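5'-Methylthioadenosine Nucleosidase (Arabidopsis thaliana, PDB 2H8G) is a nucleosidase of the phosphorylase superfamily, an alpha/beta fold built round a mixed sheet, with adenine in a pocket. Local coordinates at residues A[41-45]-A[46-50]; A[67-71]-A[72-76]. All coordinates share one frame; numbering follows the deposited sequence.

Interaction 1 (A[41-45]-A[46-50]); sequences PLVNK and FGLSE
The carbonyl oxygen of Val43 receives the backbone N of Leu48 at 2.8 Å, closing a Schellman motif that ends helix 36-45. Its second bond is weak, from Gly47 N to Asn44 O at 3.2 Å. Gly47, the C-prime residue, has a positive phi of 53°, which turns the chain back across the helix end. One step earlier, Phe46 N still makes a helical bond to Leu42 O, also 3.2 Å long. Leu48 lays its side chain against Val43, its CB 3.8 Å from Val43 CG1; CG lies nearest Val43 O and CD1 nearest Val43 CA, while Val43 CG1 comes 3.3 Å from Leu48 O. Tyr65 of strand 63-69 touches both residues, so the pair packs the helix end onto the sheet. Leu42 O sits at the edge of the Phe46 ring, near its plane, 3.5 Å from Phe46 CD1. Lys45 swings CG away from its own backbone N (chi1 177°), which brings the methylene beside the ring obliquely, while its end leads away; the side chain also touches helix 233-259. With CG anti to the backbone N (chi1 -171°), Leu42 brings its CD1 methyl to Phe46 CE1 at 3.7 Å.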
# COMPACT_ATOMS: atom_id res chain seq x y z
N PRO A 41 -3.97 -20.11 14.64
CA PRO A 41 -5.14 -20.75 15.24
C PRO A 41 -6.07 -21.36 14.19
O PRO A 41 -6.58 -22.47 14.36
CB PRO A 41 -5.81 -19.61 16.01
CG PRO A 41 -4.64 -18.75 16.40
CD PRO A 41 -3.83 -18.72 15.13
N LEU A 42 -6.28 -20.62 13.10
CA LEU A 42 -7.14 -21.08 12.02
C LEU A 42 -6.48 -22.18 11.20
O LEU A 42 -7.15 -23.13 10.78
CB LEU A 42 -7.50 -19.90 11.11
CG LEU A 42 -8.57 -20.14 10.04
CD1 LEU A 42 -9.89 -20.51 10.70
CD2 LEU A 42 -8.74 -18.88 9.20
N VAL A 43 -5.18 -22.06 10.98
CA VAL A 43 -4.44 -23.06 10.22
C VAL A 43 -4.52 -24.41 10.92
O VAL A 43 -4.81 -25.43 10.29
CB VAL A 43 -2.95 -22.66 10.07
CG1 VAL A 43 -2.15 -23.81 9.47
CG2 VAL A 43 -2.83 -21.42 9.19
N ASN A 44 -4.26 -24.41 12.22
CA ASN A 44 -4.30 -25.63 13.03
C ASN A 44 -5.71 -26.21 13.10
O ASN A 44 -5.89 -27.42 13.09
CB ASN A 44 -3.78 -25.33 14.44
CG ASN A 44 -2.30 -24.97 14.46
OD1 ASN A 44 -1.79 -24.43 15.44
ND2 ASN A 44 -1.60 -25.29 13.37
N LYS A 45 -6.70 -25.33 13.17
CA LYS A 45 -8.09 -25.76 13.26
C LYS A 45 -8.51 -26.60 12.05
O LYS A 45 -9.22 -27.59 12.20
CB LYS A 45 -9.02 -24.54 13.38
CG LYS A 45 -10.50 -24.88 13.40
CD LYS A 45 -10.86 -25.72 14.61
CE LYS A 45 -12.34 -26.06 14.62
NZ LYS A 45 -12.74 -26.83 15.83
N PHE A 46 -8.07 -26.20 10.86
CA PHE A 46 -8.42 -26.94 9.65
C PHE A 46 -7.25 -27.76 9.12
O PHE A 46 -7.30 -28.27 8.00
CB PHE A 46 -8.92 -25.98 8.57
CG PHE A 46 -10.24 -25.33 8.90
CD1 PHE A 46 -10.33 -24.38 9.91
CD2 PHE A 46 -11.40 -25.70 8.22
CE1 PHE A 46 -11.56 -23.80 10.24
CE2 PHE A 46 -12.63 -25.13 8.54
CZ PHE A 46 -12.71 -24.17 9.55
N GLY A 47 -6.20 -27.87 9.92
CA GLY A 47 -5.03 -28.63 9.53
C GLY A 47 -4.44 -28.24 8.19
O GLY A 47 -4.09 -29.11 7.38
N LEU A 48 -4.34 -26.94 7.94
CA LEU A 48 -3.78 -26.46 6.68
C LEU A 48 -2.27 -26.65 6.69
O LEU A 48 -1.63 -26.52 7.74
CB LEU A 48 -4.12 -24.98 6.49
CG LEU A 48 -5.59 -24.58 6.56
CD1 LEU A 48 -5.72 -23.08 6.41
CD2 LEU A 48 -6.38 -25.29 5.47
N SER A 49 -1.70 -26.96 5.53
CA SER A 49 -0.26 -27.17 5.42
C SER A 49 0.42 -25.97 4.78
O SER A 49 -0.09 -25.38 3.83
CB SER A 49 0.03 -28.42 4.59
OG SER A 49 -0.54 -29.57 5.19
N GLU A 50 1.58 -25.60 5.32
CA GLU A 50 2.34 -24.48 4.80
C GLU A 50 3.05 -24.89 3.52
O GLU A 50 3.96 -25.72 3.55
CB GLU A 50 3.38 -24.02 5.83
CG GLU A 50 4.06 -22.71 5.49
CD GLU A 50 5.18 -22.36 6.45
OE1 GLU A 50 4.96 -22.45 7.68
OE2 GLU A 50 6.27 -21.99 5.98

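Interaction 2 (A[67-71]-A[72-76]); sequences GVHKD and LRINV
His69 and Leu72 are joined by two backbone bonds, the closing pair of a beta hairpin whose type II' turn runs from His69 to Leu72. His69 N reaches Leu72 O at 3.0 Å in a nearly straight bond (N-H...O 175°), with the donor close to the line of the C=O. The return bond, Leu72 N to His69 O at 2.9 Å, has its donor well above the carbonyl plane. Two residues back, Gly67 O accepts Ile74 N at 3.0 Å, whereas the answering bond from Gly67 N to Ile74 O is weak, bent to 130°. Between these two hydrogen-bonded pairs, Val68 and Arg73 form a non-hydrogen-bonded one. Arg73 turns its backbone to strand 28-32, bonding Val29 there and Ser27 just before it, so the hairpin is tied into the parallel part of the sheet. Two polar side-chain ends, His69 NE2 and Lys70 NZ, both bond to OD1 of Asn257 in helix 233-259, bridging strand end and turn. On the sheet face shared by His69, Leu72 and Ile74, covered by the same helix, Ile74 sets CG1 anti to its carbonyl carbon (chi1 -56°) and, extended at chi2, carries its CD1 methyl to 3.6 Å from His69 CB.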
# COMPACT_ATOMS: atom_id res chain seq x y z
N GLY A 67 -5.26 -26.06 2.12
CA GLY A 67 -5.93 -27.21 2.67
C GLY A 67 -7.32 -27.35 2.08
O GLY A 67 -7.75 -26.52 1.28
N VAL A 68 -8.02 -28.41 2.48
CA VAL A 68 -9.37 -28.64 1.98
C VAL A 68 -10.33 -28.98 3.10
O VAL A 68 -10.02 -29.79 3.98
CB VAL A 68 -9.39 -29.79 0.95
CG1 VAL A 68 -10.79 -29.96 0.38
CG2 VAL A 68 -8.38 -29.52 -0.16
N HIS A 69 -11.50 -28.35 3.07
CA HIS A 69 -12.53 -28.59 4.07
C HIS A 69 -13.83 -28.79 3.31
O HIS A 69 -14.36 -27.86 2.71
CB HIS A 69 -12.67 -27.40 5.01
CG HIS A 69 -13.63 -27.63 6.13
ND1 HIS A 69 -13.42 -28.58 7.11
CD2 HIS A 69 -14.81 -27.04 6.43
CE1 HIS A 69 -14.43 -28.57 7.96
NE2 HIS A 69 -15.29 -27.64 7.57
N LYS A 70 -14.35 -30.02 3.34
CA LYS A 70 -15.58 -30.35 2.65
C LYS A 70 -15.46 -30.03 1.16
O LYS A 70 -14.58 -30.55 0.48
CB LYS A 70 -16.76 -29.59 3.26
CG LYS A 70 -17.02 -29.94 4.72
CD LYS A 70 -18.16 -29.12 5.30
CE LYS A 70 -18.35 -29.43 6.78
NZ LYS A 70 -19.45 -28.61 7.38
N ASP A 71 -16.34 -29.17 0.67
CA ASP A 71 -16.32 -28.80 -0.75
C ASP A 71 -15.64 -27.46 -1.01
O ASP A 71 -15.88 -26.83 -2.04
CB ASP A 71 -17.75 -28.76 -1.29
CG ASP A 71 -18.52 -30.04 -0.99
OD1 ASP A 71 -18.86 -30.27 0.19
OD2 ASP A 71 -18.79 -30.81 -1.94
N LEU A 72 -14.80 -27.02 -0.08
CA LEU A 72 -14.12 -25.74 -0.23
C LEU A 72 -12.60 -25.82 -0.15
O LEU A 72 -12.05 -26.47 0.74
CB LEU A 72 -14.60 -24.74 0.82
CG LEU A 72 -15.99 -24.12 0.69
CD1 LEU A 72 -16.28 -23.28 1.92
CD2 LEU A 72 -16.06 -23.27 -0.57
N ARG A 73 -11.93 -25.15 -1.08
CA ARG A 73 -10.48 -25.09 -1.08
C ARG A 73 -10.20 -23.88 -0.20
O ARG A 73 -10.75 -22.80 -0.44
CB ARG A 73 -9.94 -24.85 -2.49
CG ARG A 73 -10.07 -26.04 -3.42
CD ARG A 73 -9.54 -25.70 -4.81
NE ARG A 73 -9.43 -26.88 -5.66
CZ ARG A 73 -8.60 -27.89 -5.43
NH1 ARG A 73 -7.79 -27.87 -4.38
NH2 ARG A 73 -8.56 -28.93 -6.26
N ILE A 74 -9.37 -24.05 0.82
CA ILE A 74 -9.05 -22.95 1.71
C ILE A 74 -7.60 -22.53 1.61
O ILE A 74 -6.69 -23.34 1.78
CB ILE A 74 -9.35 -23.31 3.18
CG1 ILE A 74 -10.81 -23.74 3.32
CG2 ILE A 74 -9.06 -22.11 4.08
CD1 ILE A 74 -11.18 -24.18 4.72
N ASN A 75 -7.38 -21.25 1.33
CA ASN A 75 -6.04 -20.70 1.24
C ASN A 75 -5.93 -19.59 2.27
O ASN A 75 -6.86 -18.80 2.45
CB ASN A 75 -5.79 -20.14 -0.16
CG ASN A 75 -5.72 -21.22 -1.23
OD1 ASN A 75 -6.43 -21.17 -2.23
ND2 ASN A 75 -4.85 -22.21 -1.01
N VAL A 76 -4.82 -19.56 2.99
CA VAL A 76 -4.58 -18.52 3.98
C VAL A 76 -3.24 -17.89 3.64
O VAL A 76 -2.23 -18.58 3.56
CB VAL A 76 -4.51 -19.09 5.42
CG1 VAL A 76 -4.21 -17.98 6.41
CG2 VAL A 76 -5.83 -19.76 5.77

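Overall arrangement
Both interactions reverse the chain, one at a helix end and the other between two strands, and they lie in series at one side of the fold with centres 10 Å apart. Both are partly buried, their centres about 17 and 18 Å from that of the chain, and each joins buried apolar side chains to an exposed turn. Interaction 1 rests on three main-chain bonds, one of them weak; interaction 2 adds polar side-chain anchoring to its paired strand bonds. They meet directly: Leu48 CD1 packs on Val76 CG2 at 3.4 Å, and the rings of Phe46 and His69 stack edge-to-face. Strand 49-50, which follows the cap, pairs with strand 63-69, and helix 233-259 touches both contacts.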